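PDB 4IUH: NreA protein from Staphylococcus carnosus subsp. carnosus TM300, which is a GAF-domain protein that binds nitrate and functions as the nitrate receptor of the staphylococcal nitrate regulation system. Local coordinates for residues 48-60 / 71-84. Sequence-based numbering, arbitrary orientation.
Sequences DGLHSAVIKWKYA and IVLRPGKGLAGLVI
Ser52 and Ala53 meet the ring of Pro75 at the start of the contact. Ala53 O lies 3.5 Å from Pro75 CD. Val54 packs on Val72, and the two side chains pass at a slant, with Val54 CB 3.8 Å from Val72 CG1. Ile55 pairs with Leu73 as a single antiparallel hydrogen-bonded pair. Ile55 N donates to Leu73 O at 2.9 Å, and Leu73 N returns a bond to Ile55 O at 3.0 Å. Both bonds are nearly straight. The Ile55 side chain turns to helix 78-84. With chi1 at -60°, Ile55 sends CG2 to Ala80 CB, and Ile55 CD1 meets Ile84 CD1 tip to tip at 3.8 Å. Lys56 runs extended alongside Val72, touching CG2 through its CE, and its NZ forms a salt bridge with Glu47. Trp57 N donates to a water. Ile71 CG2 sits at the edge of the Trp57 indole, near the ring plane, 4.0 Å from Trp57 CD1. Trp57 CZ2 reaches Ala80 CB. Strand 54-60 also pairs with strand 40-47, so residues 71-73 lie along the other edge of an outermost strand in the GAF sheet. Two backbone bonds thus satisfy N and O of buried Ile55 on the side away from strand 40-47, while Ile55 and Trp57 offer the helix an apolar surface.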
# COMPACT_ATOMS: atom_id res chain seq x y z
N ASP A 48 -7.41 -12.07 11.33
CA ASP A 48 -8.67 -12.59 11.85
C ASP A 48 -9.45 -11.59 12.70
O ASP A 48 -8.91 -10.97 13.61
CB ASP A 48 -8.44 -13.86 12.67
CG ASP A 48 -8.00 -15.03 11.82
OD1 ASP A 48 -8.86 -15.65 11.17
OD2 ASP A 48 -6.78 -15.34 11.82
N GLY A 49 -10.74 -11.44 12.39
CA GLY A 49 -11.65 -10.70 13.24
C GLY A 49 -12.73 -11.64 13.76
O GLY A 49 -12.99 -12.67 13.15
N LEU A 50 -13.36 -11.28 14.87
CA LEU A 50 -14.38 -12.14 15.48
C LEU A 50 -15.57 -12.38 14.57
O LEU A 50 -16.25 -13.40 14.68
CB LEU A 50 -14.85 -11.58 16.83
CG LEU A 50 -13.84 -11.53 17.97
CD1 LEU A 50 -13.04 -10.25 17.90
CD2 LEU A 50 -14.53 -11.66 19.32
N HIS A 51 -15.83 -11.44 13.67
CA HIS A 51 -16.91 -11.58 12.70
C HIS A 51 -16.39 -12.14 11.39
O HIS A 51 -16.71 -13.27 11.01
CB HIS A 51 -17.60 -10.23 12.47
N SER A 52 -15.57 -11.34 10.71
CA SER A 52 -14.97 -11.74 9.44
C SER A 52 -13.50 -11.36 9.43
O SER A 52 -12.99 -10.80 10.40
CB SER A 52 -15.67 -11.02 8.29
OG SER A 52 -15.45 -9.62 8.37
N ALA A 53 -12.82 -11.67 8.34
CA ALA A 53 -11.44 -11.24 8.17
C ALA A 53 -11.40 -9.72 8.01
O ALA A 53 -12.33 -9.12 7.47
CB ALA A 53 -10.81 -11.92 6.97
N VAL A 54 -10.33 -9.10 8.50
CA VAL A 54 -10.12 -7.67 8.30
C VAL A 54 -8.75 -7.41 7.72
O VAL A 54 -7.88 -8.29 7.74
CB VAL A 54 -10.24 -6.88 9.62
CG1 VAL A 54 -11.65 -6.95 10.17
CG2 VAL A 54 -9.22 -7.40 10.65
N ILE A 55 -8.55 -6.21 7.20
CA ILE A 55 -7.25 -5.80 6.69
C ILE A 55 -6.65 -4.73 7.59
O ILE A 55 -7.31 -3.78 7.99
CB ILE A 55 -7.36 -5.23 5.26
CG1 ILE A 55 -7.92 -6.30 4.31
CG2 ILE A 55 -6.00 -4.72 4.78
CD1 ILE A 55 -6.94 -7.41 4.00
N LYS A 56 -5.38 -4.92 7.93
CA LYS A 56 -4.66 -3.94 8.72
C LYS A 56 -3.34 -3.62 8.04
O LYS A 56 -2.76 -4.47 7.35
CB LYS A 56 -4.41 -4.46 10.13
CG LYS A 56 -5.65 -4.54 11.02
CD LYS A 56 -5.29 -5.00 12.42
CE LYS A 56 -6.53 -5.10 13.31
NZ LYS A 56 -6.23 -5.65 14.67
N TRP A 57 -2.87 -2.40 8.22
CA TRP A 57 -1.52 -2.06 7.79
C TRP A 57 -0.54 -2.61 8.84
O TRP A 57 -0.21 -1.95 9.82
CB TRP A 57 -1.38 -0.55 7.60
CG TRP A 57 -2.27 -0.01 6.50
CD1 TRP A 57 -3.47 0.62 6.65
CD2 TRP A 57 -2.02 -0.08 5.10
NE1 TRP A 57 -3.99 0.95 5.41
CE2 TRP A 57 -3.11 0.54 4.44
CE3 TRP A 57 -0.97 -0.59 4.32
CZ2 TRP A 57 -3.18 0.65 3.05
CZ3 TRP A 57 -1.04 -0.48 2.94
CH2 TRP A 57 -2.14 0.13 2.32
N LYS A 58 -0.12 -3.85 8.61
CA LYS A 58 0.67 -4.61 9.57
C LYS A 58 2.10 -4.08 9.69
O LYS A 58 2.66 -4.03 10.78
CB LYS A 58 0.67 -6.09 9.17
CG LYS A 58 1.17 -7.06 10.23
CD LYS A 58 0.69 -8.49 9.91
CE LYS A 58 1.22 -9.51 10.91
NZ LYS A 58 2.65 -9.86 10.67
N TYR A 59 2.68 -3.66 8.56
CA TYR A 59 4.03 -3.11 8.56
C TYR A 59 4.06 -1.74 7.91
O TYR A 59 3.40 -1.50 6.89
CB TYR A 59 4.99 -4.05 7.82
CG TYR A 59 5.03 -5.46 8.35
CD1 TYR A 59 5.88 -5.81 9.39
CD2 TYR A 59 4.20 -6.45 7.82
CE1 TYR A 59 5.92 -7.11 9.88
CE2 TYR A 59 4.23 -7.75 8.31
CZ TYR A 59 5.10 -8.07 9.33
OH TYR A 59 5.13 -9.36 9.81
N ALA A 60 4.83 -0.83 8.49
CA ALA A 60 5.05 0.49 7.91
C ALA A 60 6.52 0.91 8.01
O ALA A 60 7.23 0.53 8.94
CB ALA A 60 4.15 1.51 8.56
N ILE A 71 -6.00 1.71 11.99
CA ILE A 71 -6.84 1.48 10.83
C ILE A 71 -7.23 0.01 10.72
O ILE A 71 -6.38 -0.88 10.69
CB ILE A 71 -6.14 1.94 9.54
CG1 ILE A 71 -5.89 3.45 9.59
CG2 ILE A 71 -6.98 1.58 8.32
CD1 ILE A 71 -5.09 3.97 8.41
N VAL A 72 -8.54 -0.24 10.69
CA VAL A 72 -9.06 -1.58 10.49
C VAL A 72 -10.10 -1.53 9.38
O VAL A 72 -11.15 -0.89 9.51
CB VAL A 72 -9.71 -2.16 11.75
CG1 VAL A 72 -10.09 -3.62 11.52
CG2 VAL A 72 -8.77 -2.04 12.94
N LEU A 73 -9.80 -2.19 8.27
CA LEU A 73 -10.66 -2.16 7.11
C LEU A 73 -11.49 -3.43 7.01
O LEU A 73 -10.96 -4.54 7.09
CB LEU A 73 -9.82 -1.99 5.84
CG LEU A 73 -8.89 -0.77 5.82
CD1 LEU A 73 -7.98 -0.82 4.62
CD2 LEU A 73 -9.70 0.52 5.80
N ARG A 74 -12.79 -3.26 6.84
CA ARG A 74 -13.65 -4.38 6.49
C ARG A 74 -13.29 -4.80 5.06
O ARG A 74 -12.65 -4.04 4.33
CB ARG A 74 -15.13 -3.96 6.60
CG ARG A 74 -15.68 -3.95 8.03
CD ARG A 74 -17.10 -3.37 8.09
NE ARG A 74 -17.85 -3.81 9.27
CZ ARG A 74 -19.17 -3.74 9.40
NH1 ARG A 74 -19.92 -3.25 8.42
NH2 ARG A 74 -19.76 -4.16 10.52
N PRO A 75 -13.66 -6.03 4.67
CA PRO A 75 -13.38 -6.52 3.31
C PRO A 75 -13.81 -5.53 2.22
O PRO A 75 -14.94 -5.06 2.20
CB PRO A 75 -14.23 -7.79 3.22
CG PRO A 75 -14.29 -8.28 4.62
CD PRO A 75 -14.34 -7.06 5.49
N GLY A 76 -12.88 -5.22 1.32
CA GLY A 76 -13.19 -4.39 0.16
C GLY A 76 -13.02 -2.91 0.42
O GLY A 76 -13.12 -2.10 -0.51
N LYS A 77 -12.76 -2.55 1.67
CA LYS A 77 -12.73 -1.15 2.06
C LYS A 77 -11.32 -0.56 2.09
O LYS A 77 -10.32 -1.27 2.25
CB LYS A 77 -13.42 -0.98 3.42
CG LYS A 77 -14.89 -1.39 3.42
CD LYS A 77 -15.71 -0.48 2.50
CE LYS A 77 -17.19 -0.88 2.45
NZ LYS A 77 -17.82 -1.06 3.80
N GLY A 78 -11.24 0.75 1.93
CA GLY A 78 -9.96 1.43 1.96
C GLY A 78 -9.18 1.26 0.68
O GLY A 78 -9.63 0.62 -0.28
N LEU A 79 -7.99 1.84 0.66
CA LEU A 79 -7.12 1.76 -0.50
C LEU A 79 -6.65 0.32 -0.72
O LEU A 79 -6.62 -0.17 -1.84
CB LEU A 79 -5.93 2.69 -0.32
CG LEU A 79 -5.04 2.88 -1.54
CD1 LEU A 79 -5.85 3.44 -2.71
CD2 LEU A 79 -3.88 3.80 -1.18
N ALA A 80 -6.30 -0.35 0.38
CA ALA A 80 -5.90 -1.76 0.32
C ALA A 80 -7.01 -2.62 -0.28
O ALA A 80 -6.75 -3.52 -1.06
CB ALA A 80 -5.54 -2.27 1.70
N GLY A 81 -8.25 -2.32 0.10
CA GLY A 81 -9.40 -3.08 -0.36
C GLY A 81 -9.64 -2.92 -1.84
O GLY A 81 -10.02 -3.87 -2.52
N LEU A 82 -9.43 -1.71 -2.35
CA LEU A 82 -9.62 -1.44 -3.77
C LEU A 82 -8.67 -2.30 -4.59
O LEU A 82 -9.05 -2.93 -5.58
CB LEU A 82 -9.36 0.03 -4.06
CG LEU A 82 -9.36 0.40 -5.54
CD1 LEU A 82 -10.73 0.12 -6.15
CD2 LEU A 82 -8.98 1.84 -5.73
N VAL A 83 -7.42 -2.32 -4.14
CA VAL A 83 -6.35 -3.02 -4.83
C VAL A 83 -6.58 -4.53 -4.77
O VAL A 83 -6.44 -5.23 -5.77
CB VAL A 83 -4.98 -2.60 -4.24
CG1 VAL A 83 -4.05 -3.76 -4.11
CG2 VAL A 83 -4.36 -1.48 -5.06
N ILE A 84 -6.96 -5.02 -3.60
CA ILE A 84 -7.30 -6.43 -3.44
C ILE A 84 -8.49 -6.83 -4.32
O ILE A 84 -8.46 -7.86 -4.98
CB ILE A 84 -7.57 -6.78 -1.97
CG1 ILE A 84 -6.28 -6.64 -1.15
CG2 ILE A 84 -8.11 -8.20 -1.84
CD1 ILE A 84 -6.50 -6.75 0.33
O HOH W 1 -3.84 -0.90 10.50